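Side-chain contacts in arylesterase (Sulfolobus solfataricus, PDB 5L2P), which hydrolyses aromatic esters such as phenyl acetate, organophosphates such as paraoxon, and p-nitrophenyl esters of fatty acids: residues E92-I97 with F153-G158; G84-G89 with V183-L188; E235-L240 with A261-E266. One frame throughout, in Å; residues are numbered along the deposited sequence.

Interaction 1 (E92-I97 with F153-G158); sequences ETEDAI and FGISAG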
loop_
_atom_site.group_PDB
_atom_site.type_symbol
_atom_site.label_atom_id
_atom_site.label_comp_id
_atom_site.label_asym_id
_atom_site.label_seq_id
_atom_site.Cartn_x
_atom_site.Cartn_y
_atom_site.Cartn_z
ATOM N N GLU A 92 -7.841 -4.114 35.717
ATOM C CA GLU A 92 -8.330 -2.746 35.897
ATOM C C GLU A 92 -8.163 -1.890 34.638
ATOM O O GLU A 92 -8.982 -1.033 34.325
ATOM C CB GLU A 92 -7.582 -2.081 37.071
ATOM C CG GLU A 92 -7.868 -2.740 38.410
ATOM C CD GLU A 92 -9.288 -2.457 38.950
ATOM O OE1 GLU A 92 -10.043 -1.639 38.349
ATOM O OE2 GLU A 92 -9.673 -3.066 39.983
ATOM N N THR A 93 -7.067 -2.107 33.932
ATOM C CA THR A 93 -6.745 -1.271 32.762
ATOM C C THR A 93 -7.696 -1.494 31.579
ATOM O O THR A 93 -7.936 -0.563 30.817
ATOM C CB THR A 93 -5.296 -1.490 32.279
ATOM O OG1 THR A 93 -5.133 -2.850 31.874
ATOM C CG2 THR A 93 -4.299 -1.117 33.380
ATOM N N GLU A 94 -8.217 -2.708 31.447
ATOM C CA GLU A 94 -9.207 -3.008 30.445
ATOM C C GLU A 94 -10.573 -3.374 31.042
ATOM O O GLU A 94 -11.394 -4.048 30.408
ATOM C CB GLU A 94 -8.668 -4.119 29.522
ATOM C CG GLU A 94 -7.596 -3.580 28.584
ATOM C CD GLU A 94 -7.063 -4.597 27.581
ATOM O OE1 GLU A 94 -7.784 -5.566 27.217
ATOM O OE2 GLU A 94 -5.898 -4.421 27.153
ATOM N N ASP A 95 -10.841 -2.897 32.252
ATOM C CA ASP A 95 -12.138 -3.119 32.920
ATOM C C ASP A 95 -13.305 -2.566 32.102
ATOM O O ASP A 95 -14.336 -3.209 31.963
ATOM C CB ASP A 95 -12.086 -2.491 34.310
ATOM C CG ASP A 95 -13.371 -2.717 35.112
ATOM O OD1 ASP A 95 -13.542 -3.782 35.728
ATOM O OD2 ASP A 95 -14.231 -1.815 35.129
ATOM N N ALA A 96 -13.132 -1.362 31.577
ATOM C CA ALA A 96 -14.164 -0.681 30.769
ATOM C C ALA A 96 -14.497 -1.452 29.479
ATOM O O ALA A 96 -15.669 -1.473 29.061
ATOM C CB ALA A 96 -13.745 0.754 30.418
ATOM N N ILE A 97 -13.480 -2.087 28.890
ATOM C CA ILE A 97 -13.698 -2.943 27.729
ATOM C C ILE A 97 -14.523 -4.173 28.089
ATOM O O ILE A 97 -15.454 -4.535 27.344
ATOM C CB ILE A 97 -12.407 -3.382 27.048
ATOM C CG1 ILE A 97 -11.578 -2.149 26.624
ATOM C CG2 ILE A 97 -12.724 -4.216 25.809
ATOM C CD1 ILE A 97 -12.312 -1.093 25.797
ATOM N N PHE A 153 -10.787 -13.406 23.787
ATOM C CA PHE A 153 -10.712 -12.029 23.324
ATOM C C PHE A 153 -9.490 -11.357 23.949
ATOM O O PHE A 153 -9.134 -11.640 25.086
ATOM C CB PHE A 153 -11.995 -11.321 23.700
ATOM C CG PHE A 153 -11.984 -9.853 23.440
ATOM C CD1 PHE A 153 -11.509 -8.976 24.417
ATOM C CD2 PHE A 153 -12.495 -9.331 22.248
ATOM C CE1 PHE A 153 -11.501 -7.598 24.205
ATOM C CE2 PHE A 153 -12.480 -7.955 22.014
ATOM C CZ PHE A 153 -11.994 -7.087 23.019
ATOM N N GLY A 154 -8.816 -10.492 23.207
ATOM C CA GLY A 154 -7.601 -9.905 23.675
ATOM C C GLY A 154 -7.090 -8.815 22.778
ATOM O O GLY A 154 -7.270 -8.876 21.583
ATOM N N ILE A 155 -6.454 -7.797 23.391
ATOM C CA ILE A 155 -5.938 -6.619 22.688
ATOM C C ILE A 155 -4.415 -6.563 22.775
ATOM O O ILE A 155 -3.857 -6.686 23.828
ATOM C CB ILE A 155 -6.566 -5.328 23.242
ATOM C CG1 ILE A 155 -8.093 -5.371 23.049
ATOM C CG2 ILE A 155 -5.959 -4.074 22.619
ATOM C CD1 ILE A 155 -8.879 -4.355 23.853
ATOM N N SER A 156 -3.752 -6.437 21.636
ATOM C CA SER A 156 -2.296 -6.224 21.582
ATOM C C SER A 156 -1.452 -7.464 22.046
ATOM O O SER A 156 -1.393 -8.467 21.375
ATOM C CB SER A 156 -1.955 -4.937 22.338
ATOM O OG SER A 156 -0.573 -4.693 22.289
ATOM N N ALA A 157 -0.809 -7.407 23.188
ATOM C CA ALA A 157 -0.241 -8.603 23.816
ATOM C C ALA A 157 -1.353 -9.574 24.154
ATOM O O ALA A 157 -1.135 -10.774 24.192
ATOM C CB ALA A 157 0.535 -8.225 25.096
ATOM N N GLY A 158 -2.533 -9.057 24.484
ATOM C CA GLY A 158 -3.703 -9.889 24.738
ATOM C C GLY A 158 -4.097 -10.649 23.472
ATOM O O GLY A 158 -4.528 -11.790 23.546
#
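Ile155 ends strand 150-155 and leads into the nucleophile elbow of this alpha/beta hydrolase; there it meets Glu94 and Ile97, where the chain enters helix 95-105. The elbow is identified by the sequence Gly-Ile-Ser-Ala-Gly from Gly154 to Gly158 and by the backbone of Ser156 (phi 69°, psi -109°), the inferred catalytic serine between strand 150-155 and helix 157-171. Gly158 N donates to Ile155 O at 2.8 Å, closing the bend.

No hydrogen bond joins the two segments, so the contact rests on van der Waals packing. Glu94 crosses to the elbow on an outstretched chain (chi2 -177°) that lays its carboxylate against the flank of Ile155: Glu94 OE1 lies 3.7 Å from Ile155 CD1, and Glu94 OE2 is 4.1 Å from Ile155 CB. Both oxygens have polar partners beyond the contact. OE1 bonds to His80 NE2 and OE2 to the backbone N of Gly83, part of the oxyanion-hole motif assigned by similarity. Glu94 is thus consistent with a second-shell residue that positions the oxyanion loop beside the elbow.

The remaining contact is wholly apolar. Ile97 crosses Phe153 at about a right angle, and His80 meets the Phe153 ring edge-to-face. The CG2 methyl of Ile97 serves both strand residues, at 4.3 Å from Ile155 CD1 and 3.9 Å from Phe153 CE1.

Interaction 2 (G84-G89 with V183-L188); sequences GAWILG and VPFVYL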
loop_
_atom_site.group_PDB
_atom_site.type_symbol
_atom_site.label_atom_id
_atom_site.label_comp_id
_atom_site.label_asym_id
_atom_site.label_seq_id
_atom_site.Cartn_x
_atom_site.Cartn_y
_atom_site.Cartn_z
ATOM N N GLY A 84 -0.760 -4.726 27.004
ATOM C CA GLY A 84 0.286 -4.073 27.763
ATOM C C GLY A 84 1.676 -4.658 27.546
ATOM O O GLY A 84 2.529 -4.618 28.458
ATOM N N ALA A 85 1.922 -5.204 26.347
ATOM C CA ALA A 85 3.254 -5.628 25.948
ATOM C C ALA A 85 3.911 -6.625 26.895
ATOM O O ALA A 85 5.142 -6.634 27.068
ATOM C CB ALA A 85 4.142 -4.426 25.770
ATOM N N TRP A 86 3.089 -7.497 27.474
ATOM C CA TRP A 86 3.551 -8.541 28.391
ATOM C C TRP A 86 4.212 -8.007 29.687
ATOM O O TRP A 86 4.591 -8.825 30.521
ATOM C CB TRP A 86 4.514 -9.508 27.695
ATOM C CG TRP A 86 4.054 -10.097 26.425
ATOM C CD1 TRP A 86 3.095 -11.065 26.256
ATOM C CD2 TRP A 86 4.536 -9.799 25.127
ATOM N NE1 TRP A 86 2.940 -11.383 24.915
ATOM C CE2 TRP A 86 3.826 -10.629 24.198
ATOM C CE3 TRP A 86 5.487 -8.926 24.647
ATOM C CZ2 TRP A 86 4.060 -10.590 22.818
ATOM C CZ3 TRP A 86 5.720 -8.891 23.286
ATOM C CH2 TRP A 86 5.013 -9.721 22.385
ATOM N N ILE A 87 4.319 -6.678 29.848
ATOM C CA ILE A 87 5.038 -6.083 30.972
ATOM C C ILE A 87 4.205 -5.141 31.845
ATOM O O ILE A 87 4.643 -4.742 32.922
ATOM C CB ILE A 87 6.286 -5.331 30.505
ATOM C CG1 ILE A 87 5.947 -4.230 29.505
ATOM C CG2 ILE A 87 7.285 -6.300 29.897
ATOM C CD1 ILE A 87 7.143 -3.321 29.192
ATOM N N LEU A 88 3.016 -4.763 31.375
ATOM C CA LEU A 88 2.106 -3.954 32.161
ATOM C C LEU A 88 0.657 -4.221 31.783
ATOM O O LEU A 88 0.374 -5.114 31.029
ATOM C CB LEU A 88 2.453 -2.479 32.035
ATOM C CG LEU A 88 2.453 -1.811 30.661
ATOM C CD1 LEU A 88 1.065 -1.377 30.180
ATOM C CD2 LEU A 88 3.364 -0.587 30.814
ATOM N N GLY A 89 -0.264 -3.468 32.380
ATOM C CA GLY A 89 -1.692 -3.679 32.219
ATOM C C GLY A 89 -2.238 -4.650 33.250
ATOM O O GLY A 89 -1.491 -5.332 33.967
ATOM N N VAL A 183 -5.821 -6.046 17.276
ATOM C CA VAL A 183 -4.478 -5.528 17.077
ATOM C C VAL A 183 -3.355 -6.411 17.671
ATOM O O VAL A 183 -2.431 -5.907 18.286
ATOM C CB VAL A 183 -4.376 -4.059 17.537
ATOM C CG1 VAL A 183 -5.330 -3.192 16.685
ATOM C CG2 VAL A 183 -4.670 -3.917 19.048
ATOM N N PRO A 184 -3.376 -7.702 17.371
ATOM C CA PRO A 184 -2.413 -8.607 17.940
ATOM C C PRO A 184 -0.956 -8.482 17.487
ATOM O O PRO A 184 -0.663 -8.081 16.344
ATOM C CB PRO A 184 -2.919 -9.981 17.424
ATOM C CG PRO A 184 -3.471 -9.681 16.079
ATOM C CD PRO A 184 -4.099 -8.317 16.219
ATOM N N PHE A 185 -0.057 -8.886 18.380
ATOM C CA PHE A 185 1.320 -9.252 18.020
ATOM C C PHE A 185 1.364 -10.747 17.717
ATOM O O PHE A 185 1.022 -11.568 18.569
ATOM C CB PHE A 185 2.277 -8.916 19.169
ATOM C CG PHE A 185 3.695 -9.321 18.923
ATOM C CD1 PHE A 185 4.113 -10.644 19.119
ATOM C CD2 PHE A 185 4.631 -8.398 18.487
ATOM C CE1 PHE A 185 5.443 -11.021 18.898
ATOM C CE2 PHE A 185 5.950 -8.791 18.255
ATOM C CZ PHE A 185 6.344 -10.102 18.465
ATOM N N VAL A 186 1.823 -11.104 16.514
ATOM C CA VAL A 186 1.912 -12.518 16.100
ATOM C C VAL A 186 3.262 -12.929 15.525
ATOM O O VAL A 186 3.465 -14.102 15.221
ATOM C CB VAL A 186 0.841 -12.861 15.059
ATOM C CG1 VAL A 186 -0.529 -12.805 15.686
ATOM C CG2 VAL A 186 0.889 -11.943 13.834
ATOM N N TYR A 187 4.192 -11.991 15.396
ATOM C CA TYR A 187 5.453 -12.255 14.703
ATOM C C TYR A 187 6.464 -11.121 14.918
ATOM O O TYR A 187 6.078 -9.971 15.163
ATOM C CB TYR A 187 5.179 -12.392 13.169
ATOM C CG TYR A 187 6.377 -12.877 12.379
ATOM C CD1 TYR A 187 6.931 -14.130 12.635
ATOM C CD2 TYR A 187 6.974 -12.087 11.395
ATOM C CE1 TYR A 187 8.054 -14.575 11.964
ATOM C CE2 TYR A 187 8.071 -12.558 10.656
ATOM C CZ TYR A 187 8.610 -13.809 10.956
ATOM O OH TYR A 187 9.724 -14.338 10.306
ATOM N N LEU A 188 7.748 -11.437 14.811
ATOM C CA LEU A 188 8.790 -10.416 14.770
ATOM C C LEU A 188 8.884 -9.860 13.360
ATOM O O LEU A 188 9.732 -10.244 12.559
ATOM C CB LEU A 188 10.151 -10.983 15.199
ATOM C CG LEU A 188 11.214 -9.925 15.510
ATOM C CD1 LEU A 188 10.956 -9.264 16.879
ATOM C CD2 LEU A 188 12.577 -10.585 15.476
#
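Trp86 and Phe185 carry this contact between two loops, one after strand 77-81 and the other after strand 178-182. Their pairing is a T-shaped (edge-to-face) stack: the centroids of the Trp86 six-membered ring and the Phe185 ring are 5.1 Å apart, and the planes stand at 84°. Trp86 supplies the edge through the far corner of its indole. Its CH2 atom comes to 3.5 Å from Phe185 CD1, while the neighbouring Trp86 CZ2 is 3.7 Å from the same Phe185 CD1. The approach is displaced from the middle of the phenyl face toward its rim. On the opposite face of that ring, the backbone N of Tyr187 sits 3.8 Å above the plane of Phe185, so the phenyl lies between an indole edge and its own chain.

Phe185 reaches across with CG anti to its backbone nitrogen (chi1 177°). The Trp86 end is set by a compact turn in which Gly84 O accepts from Ile87 N at 3.1 Å and from Leu88 N at 3.0 Å. One residue ties both partners together: Asn160 takes the indole N-H of Trp86 on OD1 and gives its ND2 to Phe185 O. Tyr217 of helix 212-217 stacks on Trp86.

The nearest side-chain atoms of Phe185 and Ser156, the inferred catalytic serine, are about 6 Å apart, and Gly84 belongs to the motif assigned by similarity to the oxyanion hole. The stack therefore joins the probable oxyanion-hole loop to a loop bordering the active site, consistent with the His-Gly-Gly motif of the GDXG lipolytic enzymes.

Interaction 3 (E235-L240 with A261-E266); sequences EDLSNL and AYRLME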
loop_
_atom_site.group_PDB
_atom_site.type_symbol
_atom_site.label_atom_id
_atom_site.label_comp_id
_atom_site.label_asym_id
_atom_site.label_seq_id
_atom_site.Cartn_x
_atom_site.Cartn_y
_atom_site.Cartn_z
ATOM N N GLU A 235 3.758 -23.958 11.588
ATOM C CA GLU A 235 3.595 -24.771 10.363
ATOM C C GLU A 235 2.149 -24.946 9.989
ATOM O O GLU A 235 1.792 -24.784 8.848
ATOM C CB GLU A 235 4.270 -26.135 10.510
ATOM C CG GLU A 235 5.783 -26.030 10.588
ATOM C CD GLU A 235 6.493 -27.378 10.447
ATOM O OE1 GLU A 235 5.954 -28.294 9.769
ATOM O OE2 GLU A 235 7.610 -27.531 11.004
ATOM N N ASP A 236 1.306 -25.226 10.962
ATOM C CA ASP A 236 -0.120 -25.493 10.710
ATOM C C ASP A 236 -1.032 -24.507 11.483
ATOM O O ASP A 236 -0.970 -24.429 12.706
ATOM C CB ASP A 236 -0.441 -26.920 11.124
ATOM C CG ASP A 236 -1.831 -27.315 10.796
ATOM O OD1 ASP A 236 -2.377 -26.843 9.787
ATOM O OD2 ASP A 236 -2.408 -28.120 11.535
ATOM N N LEU A 237 -1.880 -23.775 10.775
ATOM C CA LEU A 237 -2.878 -22.917 11.393
ATOM C C LEU A 237 -4.321 -23.333 11.088
ATOM O O LEU A 237 -5.230 -22.501 11.190
ATOM C CB LEU A 237 -2.633 -21.462 10.975
ATOM C CG LEU A 237 -1.350 -20.854 11.550
ATOM C CD1 LEU A 237 -1.091 -19.512 10.904
ATOM C CD2 LEU A 237 -1.413 -20.709 13.079
ATOM N N SER A 238 -4.531 -24.608 10.715
ATOM C CA SER A 238 -5.888 -25.132 10.476
ATOM C C SER A 238 -6.477 -25.685 11.773
ATOM O O SER A 238 -5.760 -25.877 12.743
ATOM C CB SER A 238 -5.853 -26.234 9.420
ATOM O OG SER A 238 -5.179 -27.390 9.921
ATOM N N ASN A 239 -7.779 -25.988 11.754
ATOM C CA ASN A 239 -8.497 -26.526 12.910
ATOM C C ASN A 239 -8.377 -25.631 14.138
ATOM O O ASN A 239 -8.296 -26.093 15.265
ATOM C CB ASN A 239 -8.007 -27.941 13.238
ATOM C CG ASN A 239 -8.378 -28.949 12.173
ATOM O OD1 ASN A 239 -9.441 -28.862 11.549
ATOM N ND2 ASN A 239 -7.514 -29.949 11.990
ATOM N N LEU A 240 -8.348 -24.337 13.891
ATOM C CA LEU A 240 -8.352 -23.362 14.918
ATOM C C LEU A 240 -9.735 -22.750 14.927
ATOM O O LEU A 240 -10.479 -22.881 13.954
ATOM C CB LEU A 240 -7.281 -22.296 14.660
ATOM C CG LEU A 240 -5.840 -22.754 14.866
ATOM C CD1 LEU A 240 -4.915 -21.599 14.535
ATOM C CD2 LEU A 240 -5.585 -23.198 16.294
ATOM N N ALA A 261 -4.659 -13.315 9.770
ATOM C CA ALA A 261 -6.023 -13.525 9.344
ATOM C C ALA A 261 -6.065 -14.185 7.968
ATOM O O ALA A 261 -6.856 -15.084 7.745
ATOM C CB ALA A 261 -6.766 -12.213 9.317
ATOM N N TYR A 262 -5.197 -13.782 7.046
ATOM C CA TYR A 262 -5.153 -14.476 5.753
ATOM C C TYR A 262 -4.683 -15.921 5.890
ATOM O O TYR A 262 -5.243 -16.807 5.258
ATOM C CB TYR A 262 -4.348 -13.740 4.676
ATOM C CG TYR A 262 -4.313 -14.568 3.396
ATOM C CD1 TYR A 262 -5.493 -14.936 2.736
ATOM C CD2 TYR A 262 -3.106 -15.006 2.862
ATOM C CE1 TYR A 262 -5.458 -15.721 1.586
ATOM C CE2 TYR A 262 -3.050 -15.778 1.711
ATOM C CZ TYR A 262 -4.234 -16.153 1.082
ATOM O OH TYR A 262 -4.206 -16.925 -0.060
ATOM N N ARG A 263 -3.674 -16.155 6.716
ATOM C CA ARG A 263 -3.196 -17.503 6.958
ATOM C C ARG A 263 -4.278 -18.448 7.494
ATOM O O ARG A 263 -4.315 -19.641 7.127
ATOM C CB ARG A 263 -1.985 -17.507 7.899
ATOM C CG ARG A 263 -0.699 -17.147 7.190
ATOM C CD ARG A 263 -0.048 -18.329 6.497
ATOM N NE ARG A 263 0.600 -19.266 7.417
ATOM C CZ ARG A 263 1.726 -19.018 8.101
ATOM N NH1 ARG A 263 2.340 -17.813 8.039
ATOM N NH2 ARG A 263 2.233 -19.974 8.884
ATOM N N LEU A 264 -5.124 -17.932 8.378
ATOM C CA LEU A 264 -6.269 -18.688 8.868
ATOM C C LEU A 264 -7.249 -18.994 7.723
ATOM O O LEU A 264 -7.710 -20.101 7.617
ATOM C CB LEU A 264 -6.996 -17.923 9.960
ATOM C CG LEU A 264 -6.222 -17.773 11.295
ATOM C CD1 LEU A 264 -6.992 -16.848 12.243
ATOM C CD2 LEU A 264 -5.912 -19.073 12.025
ATOM N N MET A 265 -7.570 -18.004 6.884
ATOM C CA MET A 265 -8.480 -18.195 5.770
ATOM C C MET A 265 -7.970 -19.257 4.817
ATOM O O MET A 265 -8.730 -20.120 4.365
ATOM C CB MET A 265 -8.653 -16.918 4.979
ATOM C CG MET A 265 -9.593 -15.921 5.580
ATOM S SD MET A 265 -9.556 -14.371 4.620
ATOM C CE MET A 265 -10.504 -13.285 5.725
ATOM N N GLU A 266 -6.684 -19.180 4.515
ATOM C CA GLU A 266 -6.042 -20.143 3.663
ATOM C C GLU A 266 -6.033 -21.546 4.258
ATOM O O GLU A 266 -6.071 -22.526 3.500
ATOM C CB GLU A 266 -4.635 -19.674 3.420
ATOM C CG GLU A 266 -3.935 -20.335 2.266
ATOM C CD GLU A 266 -2.521 -19.799 2.118
ATOM O OE1 GLU A 266 -2.194 -18.765 2.806
ATOM O OE2 GLU A 266 -1.758 -20.393 1.297
#
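Leu237 packs against Arg263 and Leu264 on helix 254-266, and this is where the loop leading to strand 242-248 comes closest to the helix: Leu237 CA and Leu264 CA are 6.0 Å apart. The packed side is made by four buried side chains. Leu237 CD1 lies over one face of the Arg263 guanidinium, 3.9 Å from Arg263 NE, and also rests 3.7 Å from Arg263 CB. One methyl can meet both the root and the head of the arginine because the chain folds back on itself (chi2 -84°, chi3 -74°). Arg263 NH2 makes a weak bond to Leu232 O. A second cluster forms round Leu264 CD2, which is 3.6 Å from Leu237 O and 3.7 Å from Leu240 CD1. Leu240 and Leu264 cross at about a right angle and touch through their CD1 and CD2 methyls. Helix 157-171 adds Leu167 to the Leu237 side.

The other side of the loop is looser and turned to solvent. Glu235 and Asp236 are exposed, with their CB atoms directed away from the helix. Two bonds here are local, both to Asp236 OD1: Ser238 N meets it from above the carboxylate plane at 3.2 Å (162° at the hydrogen), which makes an Asx turn, whereas Ser238 OG uses its syn lone pair at 2.9 Å. From outside, Arg170 NH1 of helix 157-171 bonds to the backbone oxygens of Asp236 and Ser238. On the helix, exposed Glu266 forms a salt bridge with Arg199 of a second subunit, while Arg263 also packs on Pro209 of that subunit.

With neither a hydrogen bond nor a salt bridge between the two segments, the chemistry implies cohesion through dispersion and burial of apolar surface, Arg263 contributing both its stem and its guanidinium face.

How the interactions relate
All three contacts belong to one alpha/beta hydrolase domain, disposed about its central mixed sheet. Along the chain, interaction 1 is nested inside the loop closed by interaction 2, and interaction 3 follows both. Interactions 1 and 2 have centres 11 Å apart and touch: Ala157 CB is 3.6 Å from Trp86 N. Together they bring the ends of strands 77-81, 150-155 and 178-182 round Ser156, the inferred catalytic serine. Interaction 3 lies about 24 Å from interaction 1 and 20 Å from interaction 2, centre to centre. Away from the active site, it packs the loop leading into strand 242-248 against helix 254-266, whose Leu264 also touches strands 242-248 and 271-276.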